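Local coordinates for oligopeptide ABC transporter OppAIV (Borrelia burgdorferi B31, PDB 4GL8), which probably binds oligopeptides in the periplasm as the solute-binding component of an ABC transporter that takes up peptides, at residues G37-A45 against L211-V220; F242-Y251 against L259-L270. One frame throughout, in Å; residues are numbered along the deposited sequence.

Interaction 1 of 2, residues G37-A45 against L211-V220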
loop_
_atom_site.group_PDB
_atom_site.type_symbol
_atom_site.label_atom_id
_atom_site.label_comp_id
_atom_site.label_asym_id
_atom_site.label_seq_id
_atom_site.Cartn_x
_atom_site.Cartn_y
_atom_site.Cartn_z
ATOM N N GLY A 37 8.351 -10.502 -5.750
ATOM C CA GLY A 37 8.057 -11.324 -4.575
ATOM C C GLY A 37 6.713 -12.049 -4.512
ATOM O O GLY A 37 6.514 -12.875 -3.622
ATOM N N SER A 38 5.796 -11.761 -5.433
ATOM C CA SER A 38 4.507 -12.434 -5.441
ATOM C C SER A 38 3.756 -12.103 -6.721
ATOM O O SER A 38 3.999 -11.072 -7.348
ATOM C CB SER A 38 3.675 -12.006 -4.225
ATOM O OG SER A 38 3.988 -12.768 -3.068
ATOM N N GLU A 39 2.860 -13.003 -7.098
ATOM C CA GLU A 39 2.009 -12.865 -8.265
ATOM C C GLU A 39 0.940 -11.844 -7.930
ATOM O O GLU A 39 0.273 -11.978 -6.903
ATOM C CB GLU A 39 1.364 -14.216 -8.603
ATOM C CG GLU A 39 0.188 -14.191 -9.605
ATOM C CD GLU A 39 0.597 -14.236 -11.070
ATOM O OE1 GLU A 39 1.793 -14.046 -11.361
ATOM O OE2 GLU A 39 -0.276 -14.476 -11.935
ATOM N N PRO A 40 0.772 -10.823 -8.785
ATOM C CA PRO A 40 -0.305 -9.862 -8.560
ATOM C C PRO A 40 -1.662 -10.527 -8.728
ATOM O O PRO A 40 -1.781 -11.519 -9.452
ATOM C CB PRO A 40 -0.093 -8.821 -9.661
ATOM C CG PRO A 40 0.530 -9.591 -10.760
ATOM C CD PRO A 40 1.470 -10.557 -10.055
ATOM N N ALA A 41 -2.657 -9.963 -8.051
ATOM C CA ALA A 41 -4.039 -10.472 -8.035
ATOM C C ALA A 41 -4.842 -9.823 -9.132
ATOM O O ALA A 41 -5.819 -10.373 -9.566
ATOM C CB ALA A 41 -4.704 -10.175 -6.688
ATOM N N THR A 42 -4.440 -8.641 -9.567
ATOM C CA THR A 42 -5.151 -7.908 -10.592
ATOM C C THR A 42 -4.215 -6.829 -11.100
ATOM O O THR A 42 -3.446 -6.260 -10.332
ATOM C CB THR A 42 -6.484 -7.269 -10.055
ATOM O OG1 THR A 42 -6.918 -6.220 -10.924
ATOM C CG2 THR A 42 -6.302 -6.635 -8.680
ATOM N N LEU A 43 -4.274 -6.556 -12.394
ATOM C CA LEU A 43 -3.568 -5.434 -12.977
ATOM C C LEU A 43 -4.501 -4.245 -13.320
ATOM O O LEU A 43 -4.108 -3.327 -14.050
ATOM C CB LEU A 43 -2.743 -5.909 -14.178
ATOM C CG LEU A 43 -1.656 -6.900 -13.680
ATOM C CD1 LEU A 43 -0.833 -7.442 -14.836
ATOM C CD2 LEU A 43 -0.743 -6.293 -12.623
ATOM N N ASP A 44 -5.687 -4.237 -12.715
ATOM C CA ASP A 44 -6.699 -3.203 -12.947
ATOM C C ASP A 44 -6.530 -2.170 -11.831
ATOM O O ASP A 44 -6.760 -2.475 -10.670
ATOM C CB ASP A 44 -8.078 -3.852 -12.888
ATOM C CG ASP A 44 -9.208 -2.895 -13.229
ATOM O OD1 ASP A 44 -9.087 -1.681 -12.989
ATOM O OD2 ASP A 44 -10.245 -3.375 -13.737
ATOM N N ALA A 45 -6.119 -0.965 -12.190
ATOM C CA ALA A 45 -5.732 0.050 -11.209
ATOM C C ALA A 45 -6.854 0.419 -10.256
ATOM O O ALA A 45 -6.586 0.898 -9.134
ATOM C CB ALA A 45 -5.202 1.320 -11.911
ATOM N N LEU A 211 1.720 -4.069 -21.684
ATOM C CA LEU A 211 1.720 -5.479 -21.259
ATOM C C LEU A 211 1.861 -6.414 -22.476
ATOM O O LEU A 211 0.917 -6.643 -23.223
ATOM C CB LEU A 211 0.455 -5.797 -20.462
ATOM C CG LEU A 211 0.363 -7.164 -19.769
ATOM C CD1 LEU A 211 1.433 -7.355 -18.697
ATOM C CD2 LEU A 211 -1.021 -7.394 -19.186
ATOM N N LYS A 212 3.061 -6.949 -22.667
ATOM C CA LYS A 212 3.348 -7.794 -23.816
ATOM C C LYS A 212 2.775 -9.167 -23.586
ATOM O O LYS A 212 2.073 -9.704 -24.435
ATOM C CB LYS A 212 4.862 -7.894 -24.046
ATOM C CG LYS A 212 5.227 -8.514 -25.384
ATOM C CD LYS A 212 6.707 -8.850 -25.432
ATOM C CE LYS A 212 7.120 -9.226 -26.843
ATOM N NZ LYS A 212 8.554 -9.633 -26.883
ATOM N N SER A 213 3.054 -9.740 -22.426
ATOM C CA SER A 213 2.577 -11.101 -22.141
ATOM C C SER A 213 2.637 -11.432 -20.671
ATOM O O SER A 213 3.113 -10.655 -19.842
ATOM C CB SER A 213 3.448 -12.115 -22.890
ATOM O OG SER A 213 4.774 -12.007 -22.413
ATOM N N ARG A 214 2.191 -12.627 -20.361
ATOM C CA ARG A 214 2.080 -13.040 -18.996
ATOM C C ARG A 214 1.992 -14.546 -18.912
ATOM O O ARG A 214 1.173 -15.159 -19.606
ATOM C CB ARG A 214 0.790 -12.476 -18.440
ATOM C CG ARG A 214 0.894 -12.063 -17.015
ATOM C CD ARG A 214 -0.415 -11.515 -16.521
ATOM N NE ARG A 214 -0.573 -11.963 -15.160
ATOM C CZ ARG A 214 -1.543 -11.576 -14.364
ATOM N NH1 ARG A 214 -2.453 -10.715 -14.790
ATOM N NH2 ARG A 214 -1.599 -12.069 -13.137
ATOM N N VAL A 215 2.815 -15.145 -18.062
ATOM C CA VAL A 215 2.616 -16.546 -17.698
ATOM C C VAL A 215 2.162 -16.612 -16.233
ATOM O O VAL A 215 2.881 -16.184 -15.334
ATOM C CB VAL A 215 3.891 -17.353 -17.945
ATOM C CG1 VAL A 215 3.627 -18.836 -17.723
ATOM C CG2 VAL A 215 4.385 -17.099 -19.367
ATOM N N LEU A 216 0.953 -17.116 -16.001
ATOM C CA LEU A 216 0.397 -17.136 -14.642
ATOM C C LEU A 216 1.345 -17.821 -13.641
ATOM O O LEU A 216 1.879 -18.899 -13.903
ATOM C CB LEU A 216 -1.001 -17.780 -14.599
ATOM C CG LEU A 216 -2.146 -17.044 -15.332
ATOM C CD1 LEU A 216 -3.499 -17.597 -14.895
ATOM C CD2 LEU A 216 -2.129 -15.533 -15.134
ATOM N N ASN A 217 1.551 -17.138 -12.513
ATOM C CA ASN A 217 2.415 -17.586 -11.407
ATOM C C ASN A 217 3.879 -17.685 -11.756
ATOM O O ASN A 217 4.624 -18.342 -11.067
ATOM C CB ASN A 217 1.922 -18.906 -10.807
ATOM C CG ASN A 217 0.522 -18.787 -10.246
ATOM O OD1 ASN A 217 0.181 -17.803 -9.583
ATOM N ND2 ASN A 217 -0.300 -19.779 -10.512
ATOM N N GLU A 218 4.293 -16.973 -12.793
ATOM C CA GLU A 218 5.637 -17.079 -13.285
ATOM C C GLU A 218 6.232 -15.733 -13.713
ATOM O O GLU A 218 7.274 -15.326 -13.218
ATOM C CB GLU A 218 5.640 -18.073 -14.445
ATOM C CG GLU A 218 6.965 -18.776 -14.640
ATOM C CD GLU A 218 7.070 -19.440 -16.008
ATOM O OE1 GLU A 218 6.252 -20.365 -16.269
ATOM O OE2 GLU A 218 7.958 -19.023 -16.812
ATOM N N LYS A 219 5.575 -15.043 -14.636
ATOM C CA LYS A 219 6.155 -13.855 -15.285
ATOM C C LYS A 219 5.123 -12.819 -15.713
ATOM O O LYS A 219 4.060 -13.162 -16.194
ATOM C CB LYS A 219 6.881 -14.272 -16.561
ATOM C CG LYS A 219 8.365 -14.545 -16.406
ATOM C CD LYS A 219 9.022 -14.708 -17.784
ATOM C CE LYS A 219 8.680 -16.041 -18.441
ATOM N NZ LYS A 219 8.222 -15.860 -19.847
ATOM N N VAL A 220 5.481 -11.549 -15.591
ATOM C CA VAL A 220 4.715 -10.480 -16.222
ATOM C C VAL A 220 5.748 -9.758 -17.091
ATOM O O VAL A 220 6.737 -9.266 -16.580
ATOM C CB VAL A 220 4.088 -9.531 -15.177
ATOM C CG1 VAL A 220 3.153 -8.532 -15.836
ATOM C CG2 VAL A 220 3.363 -10.318 -14.099
HETATM O O HOH W 1 2.048 -13.556 -14.034
#
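Glu39 OE2 is gripped from two directions: Arg214 NH2 reaches it at 3.0 Å in a salt bridge, and the backbone N of Asn217 gives it a long, weak but nearly straight hydrogen bond of 3.3 Å. The oxygen sits at the guanidinium edge, close to that group's plane, yet NH2 arrives from above the carboxylate, the two planes being 52° apart. Glu39 gets there with CG anti to its backbone N (chi1 166°) and a bend at chi2. A water lies 2.7 Å from Glu39 OE1, close to Lys219 O as well; it takes a long bond from Arg214 NE, so it probably adds a solvent link to the direct salt bridge. Asn217 OD1 lies over the aliphatic part of Glu39, 3.6 Å from CG. Beyond the charges, Leu43 CD1 lies 3.7 Å from Arg214 NH1 and also meets Val220 CG1 at 4.3 Å and Leu211. Pro40 CG touches Val220 CG2. Strands 209-215 and 219-224 form a beta hairpin, and its turn is what Glu39 clasps, with a classic beta bulge where Glu218 and Lys219 face Val215. Helix 51-57 packs on Pro40 and Leu43 through Ile56, while strand 238-242 flanks strand 219-224.

Interaction 2 of 2, residues F242-Y251 against L259-L270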
loop_
_atom_site.group_PDB
_atom_site.type_symbol
_atom_site.label_atom_id
_atom_site.label_comp_id
_atom_site.label_asym_id
_atom_site.label_seq_id
_atom_site.Cartn_x
_atom_site.Cartn_y
_atom_site.Cartn_z
ATOM N N PHE A 242 9.711 -11.316 -12.533
ATOM C CA PHE A 242 9.689 -12.719 -12.154
ATOM C C PHE A 242 8.990 -12.876 -10.827
ATOM O O PHE A 242 9.310 -12.220 -9.845
ATOM C CB PHE A 242 11.096 -13.295 -12.069
ATOM C CG PHE A 242 11.632 -13.747 -13.380
ATOM C CD1 PHE A 242 11.401 -15.045 -13.822
ATOM C CD2 PHE A 242 12.363 -12.874 -14.190
ATOM C CE1 PHE A 242 11.901 -15.471 -15.048
ATOM C CE2 PHE A 242 12.869 -13.295 -15.416
ATOM C CZ PHE A 242 12.640 -14.596 -15.843
ATOM N N VAL A 243 7.988 -13.730 -10.823
ATOM C CA VAL A 243 7.235 -14.022 -9.632
ATOM C C VAL A 243 7.853 -15.254 -8.986
ATOM O O VAL A 243 8.288 -16.187 -9.690
ATOM C CB VAL A 243 5.790 -14.342 -9.986
ATOM C CG1 VAL A 243 5.048 -14.800 -8.745
ATOM C CG2 VAL A 243 5.141 -13.127 -10.621
ATOM N N THR A 244 7.925 -15.230 -7.662
ATOM C CA THR A 244 8.258 -16.398 -6.848
ATOM C C THR A 244 8.311 -15.933 -5.402
ATOM O O THR A 244 8.836 -14.852 -5.122
ATOM C CB THR A 244 9.587 -17.096 -7.236
ATOM O OG1 THR A 244 9.928 -18.072 -6.246
ATOM C CG2 THR A 244 10.717 -16.111 -7.357
ATOM N N ASP A 245 7.730 -16.760 -4.525
ATOM C CA ASP A 245 7.685 -16.596 -3.067
ATOM C C ASP A 245 8.974 -17.076 -2.404
ATOM O O ASP A 245 9.206 -16.815 -1.214
ATOM C CB ASP A 245 6.542 -17.462 -2.499
ATOM C CG ASP A 245 5.173 -17.023 -2.985
ATOM O OD1 ASP A 245 5.043 -15.838 -3.361
ATOM O OD2 ASP A 245 4.226 -17.848 -2.982
ATOM N N ASN A 246 9.781 -17.809 -3.167
ATOM C CA ASN A 246 11.012 -18.402 -2.668
ATOM C C ASN A 246 12.224 -17.449 -2.838
ATOM O O ASN A 246 12.871 -17.425 -3.883
ATOM C CB ASN A 246 11.243 -19.745 -3.387
ATOM C CG ASN A 246 12.374 -20.559 -2.787
ATOM O OD1 ASN A 246 13.451 -20.044 -2.461
ATOM N ND2 ASN A 246 12.142 -21.851 -2.658
ATOM N N SER A 247 12.535 -16.687 -1.790
ATOM C CA SER A 247 13.677 -15.776 -1.807
ATOM C C SER A 247 15.014 -16.452 -2.176
ATOM O O SER A 247 15.863 -15.816 -2.794
ATOM C CB SER A 247 13.820 -15.045 -0.462
ATOM O OG SER A 247 14.426 -15.857 0.520
ATOM N N ILE A 248 15.202 -17.721 -1.820
ATOM C CA ILE A 248 16.436 -18.442 -2.153
ATOM C C ILE A 248 16.524 -18.696 -3.639
ATOM O O ILE A 248 17.599 -18.656 -4.195
ATOM C CB ILE A 248 16.565 -19.812 -1.419
ATOM C CG1 ILE A 248 16.732 -19.603 0.097
ATOM C CG2 ILE A 248 17.761 -20.628 -1.956
ATOM C CD1 ILE A 248 18.032 -18.908 0.497
ATOM N N THR A 249 15.403 -18.990 -4.282
ATOM C CA THR A 249 15.414 -19.218 -5.718
ATOM C C THR A 249 15.795 -17.913 -6.391
ATOM O O THR A 249 16.713 -17.861 -7.209
ATOM C CB THR A 249 14.030 -19.636 -6.207
ATOM O OG1 THR A 249 13.656 -20.845 -5.539
ATOM C CG2 THR A 249 14.028 -19.837 -7.726
ATOM N N ALA A 250 15.082 -16.861 -6.012
ATOM C CA ALA A 250 15.388 -15.515 -6.475
ATOM C C ALA A 250 16.862 -15.131 -6.243
ATOM O O ALA A 250 17.508 -14.556 -7.127
ATOM C CB ALA A 250 14.459 -14.511 -5.789
ATOM N N TYR A 251 17.395 -15.448 -5.066
ATOM C CA TYR A 251 18.756 -15.049 -4.756
ATOM C C TYR A 251 19.775 -15.830 -5.596
ATOM O O TYR A 251 20.784 -15.254 -6.039
ATOM C CB TYR A 251 19.045 -15.203 -3.276
ATOM C CG TYR A 251 20.413 -14.734 -2.873
ATOM C CD1 TYR A 251 20.816 -13.436 -3.130
ATOM C CD2 TYR A 251 21.298 -15.584 -2.214
ATOM C CE1 TYR A 251 22.063 -12.988 -2.753
ATOM C CE2 TYR A 251 22.550 -15.152 -1.825
ATOM C CZ TYR A 251 22.925 -13.849 -2.091
ATOM O OH TYR A 251 24.159 -13.391 -1.727
ATOM N N LEU A 259 18.915 -12.346 -12.813
ATOM C CA LEU A 259 18.073 -11.248 -12.374
ATOM C C LEU A 259 18.945 -10.006 -12.230
ATOM O O LEU A 259 20.046 -10.078 -11.723
ATOM C CB LEU A 259 17.369 -11.568 -11.049
ATOM C CG LEU A 259 16.245 -12.624 -11.076
ATOM C CD1 LEU A 259 15.789 -12.927 -9.662
ATOM C CD2 LEU A 259 15.046 -12.177 -11.882
ATOM N N ASP A 260 18.426 -8.873 -12.673
ATOM C CA ASP A 260 19.083 -7.603 -12.495
ATOM C C ASP A 260 18.792 -7.015 -11.128
ATOM O O ASP A 260 19.501 -6.104 -10.683
ATOM C CB ASP A 260 18.637 -6.642 -13.601
ATOM C CG ASP A 260 18.974 -7.175 -14.980
ATOM O OD1 ASP A 260 20.134 -7.072 -15.375
ATOM O OD2 ASP A 260 18.102 -7.756 -15.644
ATOM N N ALA A 261 17.743 -7.504 -10.468
ATOM C CA ALA A 261 17.351 -6.940 -9.178
ATOM C C ALA A 261 16.379 -7.803 -8.425
ATOM O O ALA A 261 15.627 -8.580 -9.019
ATOM C CB ALA A 261 16.741 -5.564 -9.375
ATOM N N ILE A 262 16.381 -7.643 -7.107
ATOM C CA ILE A 262 15.403 -8.251 -6.225
ATOM C C ILE A 262 14.892 -7.161 -5.276
ATOM O O ILE A 262 15.659 -6.607 -4.487
ATOM C CB ILE A 262 16.010 -9.415 -5.413
ATOM C CG1 ILE A 262 16.509 -10.516 -6.335
ATOM C CG2 ILE A 262 14.972 -10.041 -4.501
ATOM C CD1 ILE A 262 17.174 -11.674 -5.615
ATOM N N PHE A 263 13.604 -6.847 -5.343
ATOM C CA PHE A 263 13.030 -5.798 -4.495
ATOM C C PHE A 263 12.377 -6.459 -3.300
ATOM O O PHE A 263 11.470 -7.258 -3.449
ATOM C CB PHE A 263 12.006 -4.958 -5.279
ATOM C CG PHE A 263 12.619 -3.982 -6.267
ATOM C CD1 PHE A 263 13.997 -3.976 -6.546
ATOM C CD2 PHE A 263 11.801 -3.072 -6.942
ATOM C CE1 PHE A 263 14.535 -3.062 -7.440
ATOM C CE2 PHE A 263 12.339 -2.161 -7.836
ATOM C CZ PHE A 263 13.704 -2.157 -8.095
ATOM N N LYS A 264 12.898 -6.163 -2.117
ATOM C CA LYS A 264 12.272 -6.559 -0.848
ATOM C C LYS A 264 12.428 -8.053 -0.525
ATOM O O LYS A 264 12.761 -8.397 0.612
ATOM C CB LYS A 264 10.783 -6.144 -0.795
ATOM C CG LYS A 264 10.534 -4.641 -0.803
ATOM C CD LYS A 264 9.054 -4.288 -1.024
ATOM C CE LYS A 264 8.156 -4.640 0.163
ATOM N NZ LYS A 264 8.035 -3.550 1.186
ATOM N N ASN A 265 12.239 -8.924 -1.519
ATOM C CA ASN A 265 12.197 -10.375 -1.303
ATOM C C ASN A 265 13.588 -11.023 -1.188
ATOM O O ASN A 265 13.895 -11.979 -1.903
ATOM C CB ASN A 265 11.399 -11.042 -2.449
ATOM C CG ASN A 265 11.139 -12.532 -2.215
ATOM O OD1 ASN A 265 10.875 -12.953 -1.085
ATOM N ND2 ASN A 265 11.215 -13.340 -3.290
ATOM N N VAL A 266 14.422 -10.507 -0.295
ATOM C CA VAL A 266 15.771 -11.058 -0.074
ATOM C C VAL A 266 15.777 -12.180 0.978
ATOM O O VAL A 266 14.843 -12.307 1.753
ATOM C CB VAL A 266 16.755 -9.967 0.349
ATOM C CG1 VAL A 266 16.797 -8.885 -0.711
ATOM C CG2 VAL A 266 16.381 -9.386 1.715
ATOM N N PRO A 267 16.817 -13.022 0.990
ATOM C CA PRO A 267 16.801 -14.089 1.995
ATOM C C PRO A 267 17.029 -13.528 3.393
ATOM O O PRO A 267 18.129 -13.016 3.673
ATOM C CB PRO A 267 17.954 -14.998 1.573
ATOM C CG PRO A 267 18.122 -14.713 0.136
ATOM C CD PRO A 267 17.855 -13.246 -0.013
ATOM N N PRO A 268 15.999 -13.609 4.261
ATOM C CA PRO A 268 16.033 -12.988 5.584
ATOM C C PRO A 268 17.160 -13.540 6.445
ATOM O O PRO A 268 17.700 -12.821 7.264
ATOM C CB PRO A 268 14.665 -13.373 6.177
ATOM C CG PRO A 268 14.329 -14.677 5.514
ATOM C CD PRO A 268 14.801 -14.466 4.100
ATOM N N ASP A 269 17.507 -14.808 6.239
ATOM C CA ASP A 269 18.634 -15.449 6.912
ATOM C C ASP A 269 20.020 -14.953 6.483
ATOM O O ASP A 269 20.977 -15.125 7.229
ATOM C CB ASP A 269 18.595 -16.966 6.653
ATOM C CG ASP A 269 17.644 -17.699 7.571
ATOM O OD1 ASP A 269 16.772 -17.050 8.181
ATOM O OD2 ASP A 269 17.785 -18.938 7.683
ATOM N N LEU A 270 20.156 -14.394 5.278
ATOM C CA LEU A 270 21.499 -14.077 4.749
ATOM C C LEU A 270 21.804 -12.593 4.856
ATOM O O LEU A 270 22.815 -12.118 4.348
ATOM C CB LEU A 270 21.647 -14.548 3.301
ATOM C CG LEU A 270 21.551 -16.056 3.094
ATOM C CD1 LEU A 270 21.385 -16.396 1.625
ATOM C CD2 LEU A 270 22.768 -16.776 3.654
HETATM O O HOH W 2 15.794 -13.120 -2.964
#
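The Tyr251 ring meets Pro267 CG and Leu270 CD1 obliquely; CE2 is 3.8 Å from Leu270 CD1. Pro267 CG presses closer on the tyrosine CB, at 3.6 Å, and the two side chains cross at about a right angle. With CG anti to the backbone N (chi1 -177°), Tyr251 swings its ring across Pro267, where CD2 and CE2 reach Leu270 CD1. The Phe242 ring is likewise met obliquely: Leu259 CD2 lies 3.6 Å from Phe242 CD2. The amide of Asn265 lies beside the start of the helix: OD1 is near Ser247 CB, and ND2 is 3.4 Å from Thr244 O at an angle too poor for a hydrogen bond. That ND2 instead bonds Asn35 OD1 on strand 31-35. Ile262 CD1 packs against Ala250, 3.3 Å from its O and 3.9 Å from its CB, and Leu259 CD1 lies close to the same carbonyl. Ser247 OG rests over Pro267 CA at 3.3 Å but has its hydrogen-bond partner in Asp380. Asn246 caps the helix at its N terminus, OD1 accepting from Thr249 N. A water bridges the backbones, donating to Ser247 O and to Asn265 O. The first turn of helix 247-255 is therefore seated on strand 261-263 and the proline-containing loop after it by apolar side chains, with solvent joining two carbonyls that cannot bond each other and the Ser247 and Asn265 side chains finding their polar partners elsewhere in the fold.

In the fold
From the N terminus, the chain leaves strand 31-35 and enters 37-45, the loop leading to helix 51-57. Interaction 1 closes a long loop when the chain returns 166 residues later at 211-220. Interaction 2 follows in series, closing a short loop between 242-251 and 259-270 that holds the second half of helix 247-255; the two neither nest nor cross. Their centres are about 17 Å apart, but they touch: Glu218 O probably accepts from Val243 N, and Ser38 OG is probably hydrogen-bonded to Asp245 OD1. Strand 31-35 runs parallel to strands 238-242 and 261-263, so both contacts gather around the same sheet.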